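Local coordinates for transcobalamin-1 (Homo sapiens, PDB 4KKI), which binds vitamin B12 with femtomolar affinity and shields it from the acid of the stomach, at residues G188-L202 against L214-I228. Sequence-based numbering, arbitrary orientation.
With NAG (2-acetamido-2-deoxy-beta-D-glucopyranose), chain E.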
# COMPACT_ATOMS: atom_id res chain seq x y z
N GLY A 188 1.82 -6.38 7.28
CA GLY A 188 1.80 -6.45 8.73
C GLY A 188 1.25 -5.18 9.37
O GLY A 188 0.49 -5.25 10.34
N ALA A 189 1.62 -4.03 8.81
CA ALA A 189 1.18 -2.75 9.34
C ALA A 189 -0.32 -2.57 9.16
O ALA A 189 -1.03 -2.17 10.09
CB ALA A 189 1.93 -1.60 8.68
N MET A 190 -0.82 -2.87 7.96
CA MET A 190 -2.24 -2.73 7.69
C MET A 190 -3.05 -3.73 8.52
O MET A 190 -4.16 -3.42 8.97
CB MET A 190 -2.55 -2.90 6.20
CG MET A 190 -3.94 -2.40 5.80
SD MET A 190 -4.20 -0.65 6.16
CE MET A 190 -2.99 0.11 5.07
N ALA A 191 -2.49 -4.91 8.74
CA ALA A 191 -3.12 -5.92 9.58
C ALA A 191 -3.24 -5.41 11.02
O ALA A 191 -4.28 -5.56 11.65
CB ALA A 191 -2.35 -7.23 9.54
N VAL A 192 -2.17 -4.81 11.52
CA VAL A 192 -2.17 -4.22 12.85
C VAL A 192 -3.26 -3.15 12.99
O VAL A 192 -3.96 -3.10 14.00
CB VAL A 192 -0.80 -3.61 13.20
CG1 VAL A 192 -0.91 -2.69 14.41
CG2 VAL A 192 0.21 -4.72 13.47
N LEU A 193 -3.40 -2.31 11.97
CA LEU A 193 -4.42 -1.26 12.00
C LEU A 193 -5.81 -1.88 12.01
O LEU A 193 -6.71 -1.40 12.72
CB LEU A 193 -4.27 -0.33 10.79
CG LEU A 193 -3.03 0.57 10.77
CD1 LEU A 193 -2.91 1.27 9.43
CD2 LEU A 193 -3.09 1.58 11.90
N ALA A 194 -5.99 -2.95 11.24
CA ALA A 194 -7.26 -3.64 11.16
C ALA A 194 -7.59 -4.36 12.47
O ALA A 194 -8.69 -4.21 13.01
CB ALA A 194 -7.26 -4.63 10.00
N LEU A 195 -6.63 -5.12 12.98
CA LEU A 195 -6.81 -5.86 14.22
C LEU A 195 -7.07 -4.93 15.39
O LEU A 195 -7.84 -5.25 16.30
CB LEU A 195 -5.59 -6.74 14.50
CG LEU A 195 -5.33 -7.89 13.52
CD1 LEU A 195 -4.00 -8.58 13.81
CD2 LEU A 195 -6.47 -8.89 13.54
N THR A 196 -6.44 -3.76 15.36
CA THR A 196 -6.60 -2.78 16.43
C THR A 196 -8.00 -2.19 16.42
O THR A 196 -8.57 -1.90 17.47
CB THR A 196 -5.56 -1.65 16.30
OG1 THR A 196 -4.24 -2.22 16.26
CG2 THR A 196 -5.66 -0.70 17.48
N CYS A 197 -8.56 -2.03 15.22
CA CYS A 197 -9.92 -1.54 15.09
C CYS A 197 -10.91 -2.53 15.70
O CYS A 197 -11.83 -2.14 16.42
CB CYS A 197 -10.28 -1.27 13.62
SG CYS A 197 -11.97 -0.69 13.37
N VAL A 198 -10.71 -3.81 15.41
CA VAL A 198 -11.56 -4.87 15.97
C VAL A 198 -11.46 -4.89 17.49
O VAL A 198 -12.45 -5.08 18.19
CB VAL A 198 -11.18 -6.25 15.41
CG1 VAL A 198 -12.10 -7.32 15.97
CG2 VAL A 198 -11.24 -6.23 13.89
N LYS A 199 -10.24 -4.68 18.00
CA LYS A 199 -10.02 -4.60 19.44
C LYS A 199 -10.85 -3.48 20.07
O LYS A 199 -11.56 -3.70 21.05
CB LYS A 199 -8.53 -4.39 19.74
CG LYS A 199 -7.68 -5.65 19.59
CD LYS A 199 -6.23 -5.33 19.24
CE LYS A 199 -5.57 -4.46 20.29
NZ LYS A 199 -4.16 -4.13 19.93
N LYS A 200 -10.77 -2.28 19.50
CA LYS A 200 -11.52 -1.14 20.01
C LYS A 200 -13.01 -1.40 19.90
O LYS A 200 -13.78 -1.07 20.80
CB LYS A 200 -11.15 0.14 19.26
CG LYS A 200 -9.66 0.46 19.29
CD LYS A 200 -9.33 1.65 18.42
CE LYS A 200 -9.56 2.95 19.15
NZ LYS A 200 -8.68 3.06 20.35
N SER A 201 -13.41 -2.02 18.79
CA SER A 201 -14.81 -2.35 18.55
C SER A 201 -15.33 -3.36 19.57
O SER A 201 -16.49 -3.29 19.98
CB SER A 201 -14.98 -2.89 17.13
OG SER A 201 -16.33 -3.24 16.87
N LEU A 202 -14.47 -4.29 19.97
CA LEU A 202 -14.82 -5.29 20.99
C LEU A 202 -14.97 -4.67 22.37
O LEU A 202 -15.92 -4.97 23.10
CB LEU A 202 -13.77 -6.40 21.04
CG LEU A 202 -13.91 -7.51 20.00
CD1 LEU A 202 -12.73 -8.46 20.06
CD2 LEU A 202 -15.22 -8.25 20.20
N LEU A 214 -10.55 -11.18 22.07
CA LEU A 214 -9.73 -10.00 22.31
C LEU A 214 -8.31 -10.40 22.67
O LEU A 214 -7.34 -9.76 22.26
CB LEU A 214 -10.34 -9.14 23.42
CG LEU A 214 -9.58 -7.85 23.75
CD1 LEU A 214 -9.57 -6.91 22.55
CD2 LEU A 214 -10.18 -7.16 24.96
N LYS A 215 -8.19 -11.48 23.44
CA LYS A 215 -6.90 -12.00 23.86
C LYS A 215 -6.07 -12.45 22.65
O LYS A 215 -4.93 -12.03 22.49
CB LYS A 215 -7.09 -13.17 24.83
CG LYS A 215 -5.81 -13.74 25.42
CD LYS A 215 -6.14 -14.77 26.50
CE LYS A 215 -4.89 -15.44 27.04
NZ LYS A 215 -4.21 -16.26 26.01
N ASN A 216 -6.66 -13.30 21.81
CA ASN A 216 -5.96 -13.82 20.64
C ASN A 216 -5.57 -12.74 19.64
O ASN A 216 -4.48 -12.76 19.08
CB ASN A 216 -6.78 -14.92 19.97
CG ASN A 216 -7.00 -16.11 20.87
OD1 ASN A 216 -6.32 -16.27 21.88
ND2 ASN A 216 -7.95 -16.97 20.50
N ILE A 217 -6.47 -11.79 19.42
CA ILE A 217 -6.20 -10.68 18.51
C ILE A 217 -5.05 -9.82 19.04
O ILE A 217 -4.18 -9.40 18.28
CB ILE A 217 -7.46 -9.81 18.28
CG1 ILE A 217 -8.54 -10.63 17.57
CG2 ILE A 217 -7.13 -8.58 17.46
CD1 ILE A 217 -9.83 -9.88 17.36
N SER A 218 -5.05 -9.59 20.35
CA SER A 218 -3.99 -8.83 21.01
C SER A 218 -2.64 -9.52 20.85
O SER A 218 -1.62 -8.86 20.63
CB SER A 218 -4.31 -8.64 22.50
OG SER A 218 -5.48 -7.86 22.68
N ILE A 219 -2.65 -10.84 20.97
CA ILE A 219 -1.43 -11.63 20.79
C ILE A 219 -0.95 -11.55 19.34
O ILE A 219 0.25 -11.41 19.09
CB ILE A 219 -1.65 -13.11 21.21
CG1 ILE A 219 -1.92 -13.19 22.71
CG2 ILE A 219 -0.45 -13.96 20.84
CD1 ILE A 219 -2.23 -14.59 23.21
N TYR A 220 -1.88 -11.62 18.40
CA TYR A 220 -1.57 -11.44 16.98
C TYR A 220 -0.89 -10.09 16.76
O TYR A 220 0.12 -10.00 16.08
CB TYR A 220 -2.83 -11.51 16.11
CG TYR A 220 -3.46 -12.88 15.99
CD1 TYR A 220 -2.93 -13.98 16.64
CD2 TYR A 220 -4.58 -13.07 15.19
CE1 TYR A 220 -3.50 -15.23 16.52
CE2 TYR A 220 -5.16 -14.31 15.06
CZ TYR A 220 -4.62 -15.39 15.73
OH TYR A 220 -5.20 -16.63 15.60
N THR A 221 -1.48 -9.05 17.34
CA THR A 221 -0.95 -7.70 17.22
C THR A 221 0.44 -7.59 17.82
O THR A 221 1.34 -6.99 17.23
CB THR A 221 -1.88 -6.66 17.89
OG1 THR A 221 -3.19 -6.76 17.34
CG2 THR A 221 -1.35 -5.26 17.66
N LYS A 222 0.61 -8.18 19.00
CA LYS A 222 1.91 -8.21 19.67
C LYS A 222 3.00 -8.82 18.79
O LYS A 222 4.08 -8.26 18.66
CB LYS A 222 1.81 -8.99 20.99
CG LYS A 222 3.11 -9.07 21.77
CD LYS A 222 2.90 -9.74 23.12
CE LYS A 222 4.20 -9.88 23.88
NZ LYS A 222 5.18 -10.76 23.18
N SER A 223 2.69 -9.96 18.18
CA SER A 223 3.63 -10.65 17.30
C SER A 223 3.93 -9.82 16.04
O SER A 223 5.09 -9.74 15.62
CB SER A 223 3.08 -12.02 16.91
OG SER A 223 3.92 -12.67 15.97
N LEU A 224 2.90 -9.23 15.46
CA LEU A 224 3.07 -8.41 14.26
C LEU A 224 3.92 -7.16 14.51
O LEU A 224 4.72 -6.77 13.66
CB LEU A 224 1.71 -8.02 13.68
CG LEU A 224 0.92 -9.15 13.02
CD1 LEU A 224 -0.45 -8.68 12.56
CD2 LEU A 224 1.71 -9.74 11.86
N VAL A 225 3.75 -6.55 15.68
CA VAL A 225 4.54 -5.38 16.06
C VAL A 225 6.02 -5.74 16.17
O VAL A 225 6.89 -5.01 15.69
CB VAL A 225 4.05 -4.77 17.39
CG1 VAL A 225 5.06 -3.76 17.93
CG2 VAL A 225 2.69 -4.11 17.19
N GLU A 226 6.30 -6.87 16.80
CA GLU A 226 7.67 -7.37 16.91
C GLU A 226 8.29 -7.62 15.54
O GLU A 226 9.44 -7.24 15.30
CB GLU A 226 7.70 -8.64 17.76
CG GLU A 226 7.26 -8.41 19.19
CD GLU A 226 6.95 -9.70 19.92
OE1 GLU A 226 6.89 -10.76 19.26
OE2 GLU A 226 6.75 -9.65 21.15
N LYS A 227 7.54 -8.24 14.64
CA LYS A 227 8.01 -8.50 13.28
C LYS A 227 8.21 -7.21 12.49
O LYS A 227 9.12 -7.11 11.67
CB LYS A 227 7.04 -9.42 12.53
CG LYS A 227 6.93 -10.82 13.10
CD LYS A 227 5.82 -11.60 12.40
CE LYS A 227 5.71 -13.01 12.95
NZ LYS A 227 6.93 -13.81 12.65
N ILE A 228 7.34 -6.23 12.74
CA ILE A 228 7.48 -4.92 12.10
C ILE A 228 8.77 -4.24 12.56
O ILE A 228 9.57 -3.78 11.74
CB ILE A 228 6.27 -4.02 12.37
CG1 ILE A 228 5.06 -4.48 11.55
CG2 ILE A 228 6.58 -2.57 12.02
CD1 ILE A 228 3.79 -3.72 11.85
C1 NAG E . -7.85 -18.17 21.29
C2 NAG E . -9.10 -19.02 21.04
C3 NAG E . -9.01 -20.39 21.71
C4 NAG E . -7.66 -21.04 21.47
C5 NAG E . -6.54 -20.07 21.82
C6 NAG E . -5.17 -20.69 21.59
C7 NAG E . -11.08 -17.65 20.70
C8 NAG E . -12.35 -17.13 21.29
N2 NAG E . -10.26 -18.30 21.53
O3 NAG E . -10.03 -21.22 21.21
O4 NAG E . -7.55 -22.20 22.26
O5 NAG E . -6.67 -18.90 21.03
O6 NAG E . -5.00 -20.98 20.22
O7 NAG E . -10.82 -17.47 19.51
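Tyr-220 meets Leu-195 through its CB alone, 3.9 Å from Leu-195 CD1, while its ring runs on away from the facing helix. One face of that ring carries Asn-216 O, 3.1 Å above the plane and offset toward the rim, and the phenol OH is hydrogen-bonded to Val-167 O. The amide of Asn-216, which takes no part in the helix contact, carries the N-linked glycan on ND2. Between 188-202 and 214-228 themselves the contact is mostly apolar, with no hydrogen bond from one segment to the other, a case of knobs-into-holes packing in a roughly antiparallel pair: the axes approach to 9.6 Å with 152° between their directions. Leu-195 enters the hole formed by Ile-217, Tyr-220, Thr-221 and Leu-224; Ile-217 answers among Leu-195, Val-198, Lys-199 and Leu-202, its CD1 3.7 Å from Val-198 CG1. The two helices are neighbours in the alpha6-alpha6 barrel of the cobalamin-binding alpha domain, whose helix 163-169 also touches Leu-195 and Ile-217. At the Gly-188 end, Val-192 CG2, set anti to its carbonyl carbon (CG1 chi1 165°), slides past Leu-224 to lie 3.6 Å from its CB. Lys-199 is a further knob, set among Leu-214, Ile-217, Ser-218 and Thr-221: its CG lies 3.7 Å from Leu-214 CD1, CG and CD rest against Ile-217 CG2, and a bend at chi3 (59°) then brings NZ beside Thr-221, hydrogen-bonded to Tyr-257 OH. With an alanine in place of this lysine, the groove between Leu-214 and Thr-221 is likely to be left underfilled and the Tyr-257 hydroxyl to lose its ammonium partner. Thr-221 OG1 donates a hydrogen bond to Ile-217 O (3.0 Å) from above the carbonyl plane, on the face opposite Thr-221 N.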